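Local coordinates for protein dipeptide Epimerase (Enterococcus faecalis V583, PDB 3JW7) that is an epimerase of the mandelate racemase/muconate lactonizing enzyme family, part of the enolase superfamily, modelled here with magnesium, isoleucine and tyrosine, at residues 286-291 with 311-316; 83-88 with 101-106; 296-301 with 326-331. One frame throughout, in Å; residues are numbered along the deposited sequence.

In the fold
Contact 2 comes first along the chain. It pairs helices 81-91 and 96-114, in the N-terminal domain. Contacts 1 and 3 come later, and their segments alternate. Both lie in the enolase C-terminal part of the chain, which supplies most of the barrel. Contact 1 joins parallel strands 287-290 and 314-317. Contact 3 packs the start of helix 298-310, which connects those strands, against the loop leading to strand 341-343. The centres of contacts 1 and 3 are about 22 Å apart, and those of contacts 1 and 2 about 23 Å. Contacts 2 and 3 touch through Ile104 and Ile299, with centres about 20 Å apart. Helix 298-310 thus meets both the barrel strands and helix 96-114.

Contact 1. Residues 286-291 with 311-316; sequences IECMIG and QKNITR
Glu287 and Thr315 meet at about a right angle. The hydroxyl OG1 of Thr315 donates to Glu287 OE1 at 2.6 Å, coming from above the carboxylate plane. With chi1 at 64°, OG1 sits between the backbone N and carbonyl carbon and turns to that carboxylate. Arg316 NH1 lies 3.7 Å from the same OE1. This is a long salt bridge of charges alone, since the oxygen sits well out of the guanidinium plane. A water in that plane accepts from NH1 and donates to Thr315 OG1. The NE of Arg316 pairs with Glu212. The Asn313 amide is turned 89° from the Glu287 carboxylate. Its ND2 donates to Ile286 O at 2.9 Å, in the carbonyl plane and on a lone pair.

The two strands are parallel neighbours in the (β/α)7β barrel of the enolase superfamily, joined through helix 298-310 as a beta-alpha-beta crossover. Cys288 N bonds to Asn313 O at 3.0 Å, and Ile290 N to Arg316 O at 3.1 Å. Between them the register slips by one residue, a beta bulge. Met289 crosses Arg316 at about a right angle, with CG 3.5 Å from Arg316 CB. The Met289 side chain lies about 6 Å from the bound tyrosine and the magnesium ion at their nearest atoms. Beside helix 298-310, Ile290 CB meets Ile314 CG2 at 3.9 Å.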
loop_
_atom_site.group_PDB
_atom_site.type_symbol
_atom_site.label_atom_id
_atom_site.label_comp_id
_atom_site.label_asym_id
_atom_site.label_seq_id
_atom_site.Cartn_x
_atom_site.Cartn_y
_atom_site.Cartn_z
ATOM N N ILE A 286 -12.835 7.652 10.554
ATOM C CA ILE A 286 -11.862 7.918 9.505
ATOM C C ILE A 286 -11.804 6.721 8.557
ATOM O O ILE A 286 -11.580 5.595 8.987
ATOM C CB ILE A 286 -10.456 8.146 10.104
ATOM C CG1 ILE A 286 -10.453 9.422 10.948
ATOM C CG2 ILE A 286 -9.408 8.224 8.997
ATOM C CD1 ILE A 286 -9.160 9.644 11.705
ATOM N N GLU A 287 -12.026 6.963 7.269
ATOM C CA GLU A 287 -11.964 5.887 6.291
ATOM C C GLU A 287 -10.511 5.627 5.922
ATOM O O GLU A 287 -9.654 6.497 6.093
ATOM C CB GLU A 287 -12.770 6.253 5.040
ATOM C CG GLU A 287 -14.272 6.045 5.192
ATOM C CD GLU A 287 -15.059 6.519 3.979
ATOM O OE1 GLU A 287 -14.492 6.542 2.867
ATOM O OE2 GLU A 287 -16.252 6.857 4.139
ATOM N N CYS A 288 -10.228 4.429 5.418
ATOM C CA CYS A 288 -8.861 4.084 5.034
ATOM C C CYS A 288 -8.740 3.656 3.575
ATOM O O CYS A 288 -9.684 3.131 2.976
ATOM C CB CYS A 288 -8.324 2.945 5.913
ATOM S SG CYS A 288 -8.145 3.314 7.678
ATOM N N MET A 289 -7.564 3.907 3.010
ATOM C CA MET A 289 -7.262 3.506 1.646
ATOM C C MET A 289 -6.075 2.567 1.740
ATOM O O MET A 289 -5.082 2.884 2.392
ATOM C CB MET A 289 -6.865 4.694 0.765
ATOM C CG MET A 289 -6.437 4.234 -0.633
ATOM S SD MET A 289 -6.138 5.549 -1.833
ATOM C CE MET A 289 -4.426 5.894 -1.523
ATOM N N ILE A 290 -6.190 1.409 1.111
ATOM C CA ILE A 290 -5.104 0.436 1.106
ATOM C C ILE A 290 -4.152 0.869 -0.019
ATOM O O ILE A 290 -4.592 1.177 -1.130
ATOM C CB ILE A 290 -5.661 -0.998 0.868
ATOM C CG1 ILE A 290 -4.553 -2.034 1.061
ATOM C CG2 ILE A 290 -6.292 -1.106 -0.512
ATOM C CD1 ILE A 290 -4.026 -2.090 2.458
ATOM N N GLY A 291 -2.859 0.919 0.285
ATOM C CA GLY A 291 -1.871 1.339 -0.699
ATOM C C GLY A 291 -0.776 0.313 -0.903
ATOM O O GLY A 291 -0.919 -0.832 -0.472
ATOM N N GLN A 311 -12.651 -5.782 4.527
ATOM C CA GLN A 311 -13.011 -4.723 5.475
ATOM C C GLN A 311 -13.810 -3.571 4.886
ATOM O O GLN A 311 -13.372 -2.909 3.955
ATOM C CB GLN A 311 -11.741 -4.163 6.119
ATOM C CG GLN A 311 -11.032 -5.134 7.045
ATOM C CD GLN A 311 -11.776 -5.328 8.347
ATOM O OE1 GLN A 311 -12.365 -6.381 8.596
ATOM N NE2 GLN A 311 -11.759 -4.305 9.186
ATOM N N LYS A 312 -14.977 -3.325 5.464
ATOM C CA LYS A 312 -15.854 -2.259 5.007
ATOM C C LYS A 312 -15.234 -0.862 5.072
ATOM O O LYS A 312 -15.437 -0.046 4.167
ATOM C CB LYS A 312 -17.147 -2.277 5.826
ATOM C CG LYS A 312 -18.090 -1.134 5.505
ATOM C CD LYS A 312 -19.267 -1.091 6.464
ATOM C CE LYS A 312 -20.093 0.166 6.238
ATOM N NZ LYS A 312 -21.220 0.270 7.206
ATOM N N ASN A 313 -14.474 -0.582 6.126
ATOM C CA ASN A 313 -13.890 0.747 6.277
ATOM C C ASN A 313 -12.724 1.076 5.351
ATOM O O ASN A 313 -12.294 2.228 5.286
ATOM C CB ASN A 313 -13.486 1.001 7.732
ATOM C CG ASN A 313 -13.199 2.466 7.997
ATOM O OD1 ASN A 313 -14.088 3.313 7.870
ATOM N ND2 ASN A 313 -11.957 2.776 8.351
ATOM N N ILE A 314 -12.185 0.072 4.664
ATOM C CA ILE A 314 -11.119 0.322 3.692
ATOM C C ILE A 314 -11.949 0.562 2.431
ATOM O O ILE A 314 -12.339 -0.367 1.725
ATOM C CB ILE A 314 -10.186 -0.902 3.543
ATOM C CG1 ILE A 314 -9.431 -1.112 4.864
ATOM C CG2 ILE A 314 -9.193 -0.678 2.394
ATOM C CD1 ILE A 314 -8.468 -2.293 4.873
ATOM N N THR A 315 -12.235 1.832 2.175
ATOM C CA THR A 315 -13.102 2.225 1.068
ATOM C C THR A 315 -12.443 2.622 -0.239
ATOM O O THR A 315 -13.126 2.823 -1.245
ATOM C CB THR A 315 -14.000 3.381 1.515
ATOM O OG1 THR A 315 -13.186 4.524 1.814
ATOM C CG2 THR A 315 -14.763 2.990 2.770
ATOM N N ARG A 316 -11.125 2.760 -0.225
ATOM C CA ARG A 316 -10.400 3.122 -1.432
ATOM C C ARG A 316 -9.227 2.175 -1.579
ATOM O O ARG A 316 -8.791 1.576 -0.602
ATOM C CB ARG A 316 -9.873 4.554 -1.343
ATOM C CG ARG A 316 -10.948 5.634 -1.334
ATOM C CD ARG A 316 -10.298 7.015 -1.278
ATOM N NE ARG A 316 -11.270 8.104 -1.349
ATOM C CZ ARG A 316 -11.946 8.586 -0.312
ATOM N NH1 ARG A 316 -11.762 8.084 0.903
ATOM N NH2 ARG A 316 -12.807 9.584 -0.488
HETATM O O HOH W 1 -10.625 5.774 1.897
#

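Contact 2. Residues 83-88 with 101-106; sequences KIHEVM and AIDIAC
Ile84 and Ile102 face each other at the apolar centre, with their CG2 methyls 3.9 Å apart. Their side chains cross at about a right angle. Both belong to an antiparallel helix pair, 81-91 with 96-114, in the N-terminal domain of the enolase superfamily. The short segments run at 167° to each other, with axes 10.8 Å apart. Met88 reaches across obliquely and puts SD 3.6 Å from Ile102 CB. Cys106 SG makes a looser contact with the same Ile84 CG2, at 4.4 Å. Phe69 of helix 59-72 touches both Met88 and Ile102.

Met88 bends at its thioether (chi3 -68°), which carries CE back over one face of the His85 ring in its own helix. The methyl lies 3.5 Å above the ring plane, offset toward the rim. His85 also stacks with the ring of His272. The Asp103 carboxylate accepts two backbone bonds, OD1 from His272 N and OD2 from Ile271 N. These tie the helix pair to the start of helix 271-284. At the polar edge, the ring and carboxylate planes stand 63° apart. His85 NE2 donates in its ring plane to the anti lone pair of Asp103 OD1, at 2.8 Å.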
loop_
_atom_site.group_PDB
_atom_site.type_symbol
_atom_site.label_atom_id
_atom_site.label_comp_id
_atom_site.label_asym_id
_atom_site.label_seq_id
_atom_site.Cartn_x
_atom_site.Cartn_y
_atom_site.Cartn_z
ATOM N N LYS A 83 1.482 -14.613 18.945
ATOM C CA LYS A 83 2.839 -14.949 19.364
ATOM C C LYS A 83 3.855 -14.653 18.267
ATOM O O LYS A 83 4.971 -14.200 18.545
ATOM C CB LYS A 83 2.933 -16.421 19.769
ATOM C CG LYS A 83 4.327 -16.835 20.226
ATOM C CD LYS A 83 4.341 -18.280 20.703
ATOM C CE LYS A 83 5.708 -18.667 21.239
ATOM N NZ LYS A 83 5.700 -20.037 21.825
ATOM N N ILE A 84 3.480 -14.907 17.017
ATOM C CA ILE A 84 4.393 -14.644 15.907
ATOM C C ILE A 84 4.849 -13.184 15.883
ATOM O O ILE A 84 6.029 -12.901 15.685
ATOM C CB ILE A 84 3.741 -15.021 14.551
ATOM C CG1 ILE A 84 3.599 -16.541 14.461
ATOM C CG2 ILE A 84 4.580 -14.497 13.388
ATOM C CD1 ILE A 84 4.914 -17.279 14.481
ATOM N N HIS A 85 3.925 -12.253 16.087
ATOM C CA HIS A 85 4.300 -10.838 16.101
ATOM C C HIS A 85 5.071 -10.461 17.360
ATOM O O HIS A 85 5.948 -9.592 17.332
ATOM C CB HIS A 85 3.061 -9.965 15.952
ATOM C CG HIS A 85 2.685 -9.732 14.525
ATOM N ND1 HIS A 85 3.327 -8.804 13.735
ATOM C CD2 HIS A 85 1.819 -10.383 13.715
ATOM C CE1 HIS A 85 2.875 -8.897 12.495
ATOM N NE2 HIS A 85 1.960 -9.849 12.456
ATOM N N GLU A 86 4.728 -11.113 18.463
ATOM C CA GLU A 86 5.393 -10.888 19.741
ATOM C C GLU A 86 6.875 -11.227 19.561
ATOM O O GLU A 86 7.761 -10.463 19.958
ATOM C CB GLU A 86 4.763 -11.804 20.792
ATOM C CG GLU A 86 5.376 -11.751 22.166
ATOM C CD GLU A 86 4.736 -12.775 23.088
ATOM O OE1 GLU A 86 4.975 -13.985 22.898
ATOM O OE2 GLU A 86 3.984 -12.374 23.988
ATOM N N VAL A 87 7.136 -12.374 18.944
ATOM C CA VAL A 87 8.502 -12.826 18.708
ATOM C C VAL A 87 9.274 -11.874 17.789
ATOM O O VAL A 87 10.419 -11.514 18.078
ATOM C CB VAL A 87 8.507 -14.246 18.101
ATOM C CG1 VAL A 87 9.906 -14.619 17.643
ATOM C CG2 VAL A 87 7.993 -15.250 19.130
ATOM N N MET A 88 8.653 -11.473 16.682
ATOM C CA MET A 88 9.305 -10.561 15.745
ATOM C C MET A 88 9.548 -9.185 16.373
ATOM O O MET A 88 10.591 -8.569 16.149
ATOM C CB MET A 88 8.465 -10.406 14.466
ATOM C CG MET A 88 8.320 -11.686 13.650
ATOM S SD MET A 88 7.603 -11.416 12.010
ATOM C CE MET A 88 5.913 -10.932 12.408
ATOM N N ALA A 101 6.424 -9.751 5.534
ATOM C CA ALA A 101 6.733 -10.955 4.770
ATOM C C ALA A 101 6.321 -12.218 5.528
ATOM O O ALA A 101 5.737 -13.129 4.950
ATOM C CB ALA A 101 8.232 -11.002 4.423
ATOM N N ILE A 102 6.625 -12.265 6.820
ATOM C CA ILE A 102 6.278 -13.407 7.660
ATOM C C ILE A 102 4.769 -13.467 7.901
ATOM O O ILE A 102 4.138 -14.512 7.748
ATOM C CB ILE A 102 6.999 -13.308 9.031
ATOM C CG1 ILE A 102 8.513 -13.418 8.834
ATOM C CG2 ILE A 102 6.487 -14.384 9.982
ATOM C CD1 ILE A 102 8.982 -14.781 8.289
ATOM N N ASP A 103 4.207 -12.332 8.303
ATOM C CA ASP A 103 2.776 -12.199 8.591
ATOM C C ASP A 103 1.918 -12.639 7.400
ATOM O O ASP A 103 0.985 -13.429 7.556
ATOM C CB ASP A 103 2.495 -10.730 8.964
ATOM C CG ASP A 103 1.013 -10.393 9.017
ATOM O OD1 ASP A 103 0.511 -10.051 10.113
ATOM O OD2 ASP A 103 0.354 -10.444 7.962
ATOM N N ILE A 104 2.240 -12.140 6.211
ATOM C CA ILE A 104 1.461 -12.500 5.022
ATOM C C ILE A 104 1.463 -14.005 4.756
ATOM O O ILE A 104 0.424 -14.582 4.421
ATOM C CB ILE A 104 1.966 -11.734 3.787
ATOM C CG1 ILE A 104 1.654 -10.242 3.968
ATOM C CG2 ILE A 104 1.273 -12.260 2.512
ATOM C CD1 ILE A 104 2.279 -9.332 2.925
ATOM N N ALA A 105 2.622 -14.642 4.902
ATOM C CA ALA A 105 2.720 -16.080 4.692
ATOM C C ALA A 105 1.894 -16.818 5.742
ATOM O O ALA A 105 1.272 -17.832 5.443
ATOM C CB ALA A 105 4.180 -16.534 4.752
ATOM N N CYS A 106 1.879 -16.318 6.978
ATOM C CA CYS A 106 1.093 -16.975 8.008
ATOM C C CYS A 106 -0.388 -16.908 7.678
ATOM O O CYS A 106 -1.099 -17.894 7.842
ATOM C CB CYS A 106 1.352 -16.352 9.384
ATOM S SG CYS A 106 2.986 -16.788 10.020
#

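Contact 3. Residues 296-301 with 326-331; sequences ETTIGI and ETAPVT
Thr298 and Val330 make the apolar part of this contact. The CG1 methyl of Val330 lies 3.7 Å from Thr298 CG2 and is equally near Thr298 CB. Val330 places CG1 between its backbone N and carbonyl carbon (chi1 72°), on the side facing the helix start. Ile299 adds a looser touch, its CG1 being 4.3 Å from Val330 CG1.

The second kind of contact is between hydroxyl oxygens and carbons. Pro329 turns CG and CD toward two threonines, crossing both obliquely. Its CG is 3.4 Å from Thr297 OG1, and its CD is 3.6 Å from Thr298 OG1. Ala328 CB also approaches Thr298 OG1, at 4.0 Å. No hydrogen bond crosses between the segments. Thr297 OG1 is hydrogen-bonded outside them, to Glu47 OE2 of strand 43-48.

Thr297 occupies the N-cap position of helix 298-310, although its side chain makes no capping bond.

The 326-331 segment belongs to the loop between strands 314-317 and 341-343. The contact meets the N-terminal antiparallel sheet: Pro329 touches Ile13 of strand 3-21 and Ile33 of strand 24-38, while Val330 and Ile299 both touch Tyr45 of strand 43-48.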
loop_
_atom_site.group_PDB
_atom_site.type_symbol
_atom_site.label_atom_id
_atom_site.label_comp_id
_atom_site.label_asym_id
_atom_site.label_seq_id
_atom_site.Cartn_x
_atom_site.Cartn_y
_atom_site.Cartn_z
ATOM N N GLU A 296 6.911 -3.844 -4.118
ATOM C CA GLU A 296 6.247 -5.122 -3.926
ATOM C C GLU A 296 5.603 -5.635 -5.199
ATOM O O GLU A 296 5.441 -4.898 -6.171
ATOM C CB GLU A 296 5.245 -5.061 -2.769
ATOM C CG GLU A 296 4.197 -3.984 -2.823
ATOM C CD GLU A 296 3.521 -3.818 -1.467
ATOM O OE1 GLU A 296 3.149 -4.845 -0.862
ATOM O OE2 GLU A 296 3.365 -2.672 -1.004
ATOM N N THR A 297 5.256 -6.915 -5.193
ATOM C CA THR A 297 4.693 -7.540 -6.373
ATOM C C THR A 297 3.444 -8.358 -6.089
ATOM O O THR A 297 2.682 -8.042 -5.177
ATOM C CB THR A 297 5.767 -8.419 -7.069
ATOM O OG1 THR A 297 6.149 -9.503 -6.211
ATOM C CG2 THR A 297 7.013 -7.578 -7.368
ATOM N N THR A 298 3.243 -9.409 -6.874
ATOM C CA THR A 298 2.066 -10.263 -6.744
ATOM C C THR A 298 1.631 -10.606 -5.319
ATOM O O THR A 298 0.475 -10.421 -4.953
ATOM C CB THR A 298 2.272 -11.582 -7.511
ATOM O OG1 THR A 298 2.803 -11.293 -8.808
ATOM C CG2 THR A 298 0.942 -12.315 -7.675
ATOM N N ILE A 299 2.552 -11.116 -4.512
ATOM C CA ILE A 299 2.200 -11.508 -3.155
ATOM C C ILE A 299 1.704 -10.360 -2.285
ATOM O O ILE A 299 0.620 -10.444 -1.700
ATOM C CB ILE A 299 3.393 -12.208 -2.474
ATOM C CG1 ILE A 299 3.729 -13.485 -3.247
ATOM C CG2 ILE A 299 3.049 -12.569 -1.031
ATOM C CD1 ILE A 299 5.072 -14.097 -2.889
ATOM N N GLY A 300 2.490 -9.290 -2.201
ATOM C CA GLY A 300 2.096 -8.158 -1.382
ATOM C C GLY A 300 0.773 -7.556 -1.812
ATOM O O GLY A 300 -0.089 -7.251 -0.983
ATOM N N ILE A 301 0.610 -7.384 -3.118
ATOM C CA ILE A 301 -0.614 -6.813 -3.661
ATOM C C ILE A 301 -1.805 -7.739 -3.430
ATOM O O ILE A 301 -2.898 -7.281 -3.103
ATOM C CB ILE A 301 -0.474 -6.533 -5.174
ATOM C CG1 ILE A 301 0.566 -5.433 -5.411
ATOM C CG2 ILE A 301 -1.825 -6.108 -5.760
ATOM C CD1 ILE A 301 0.118 -4.066 -4.948
ATOM N N GLU A 326 7.830 -6.166 -15.191
ATOM C CA GLU A 326 8.147 -6.838 -16.446
ATOM C C GLU A 326 7.680 -8.287 -16.365
ATOM O O GLU A 326 7.281 -8.871 -17.371
ATOM C CB GLU A 326 9.655 -6.806 -16.716
ATOM C CG GLU A 326 10.179 -5.446 -17.146
ATOM C CD GLU A 326 10.067 -5.218 -18.640
ATOM O OE1 GLU A 326 8.984 -5.475 -19.208
ATOM O OE2 GLU A 326 11.064 -4.772 -19.244
ATOM N N THR A 327 7.717 -8.857 -15.163
ATOM C CA THR A 327 7.307 -10.247 -14.964
ATOM C C THR A 327 6.717 -10.508 -13.577
ATOM O O THR A 327 6.920 -9.725 -12.650
ATOM C CB THR A 327 8.504 -11.196 -15.151
ATOM O OG1 THR A 327 8.057 -12.556 -15.095
ATOM C CG2 THR A 327 9.527 -10.971 -14.052
ATOM N N ALA A 328 5.984 -11.614 -13.455
ATOM C CA ALA A 328 5.372 -12.025 -12.196
ATOM C C ALA A 328 6.271 -13.087 -11.560
ATOM O O ALA A 328 6.621 -14.078 -12.199
ATOM C CB ALA A 328 3.976 -12.599 -12.450
ATOM N N PRO A 329 6.648 -12.900 -10.287
ATOM C CA PRO A 329 7.516 -13.853 -9.590
ATOM C C PRO A 329 6.845 -15.147 -9.148
ATOM O O PRO A 329 7.521 -16.117 -8.790
ATOM C CB PRO A 329 8.015 -13.042 -8.404
ATOM C CG PRO A 329 6.800 -12.233 -8.051
ATOM C CD PRO A 329 6.314 -11.759 -9.413
ATOM N N VAL A 330 5.519 -15.170 -9.183
ATOM C CA VAL A 330 4.784 -16.339 -8.740
ATOM C C VAL A 330 3.533 -16.553 -9.598
ATOM O O VAL A 330 3.210 -15.724 -10.445
ATOM C CB VAL A 330 4.390 -16.150 -7.267
ATOM C CG1 VAL A 330 3.289 -15.104 -7.152
ATOM C CG2 VAL A 330 3.992 -17.456 -6.666
ATOM N N THR A 331 2.833 -17.660 -9.373
ATOM C CA THR A 331 1.619 -17.971 -10.130
ATOM C C THR A 331 0.362 -17.662 -9.321
ATOM O O THR A 331 0.340 -17.827 -8.096
ATOM C CB THR A 331 1.616 -19.455 -10.558
ATOM O OG1 THR A 331 2.729 -19.694 -11.432
ATOM C CG2 THR A 331 0.321 -19.817 -11.281
#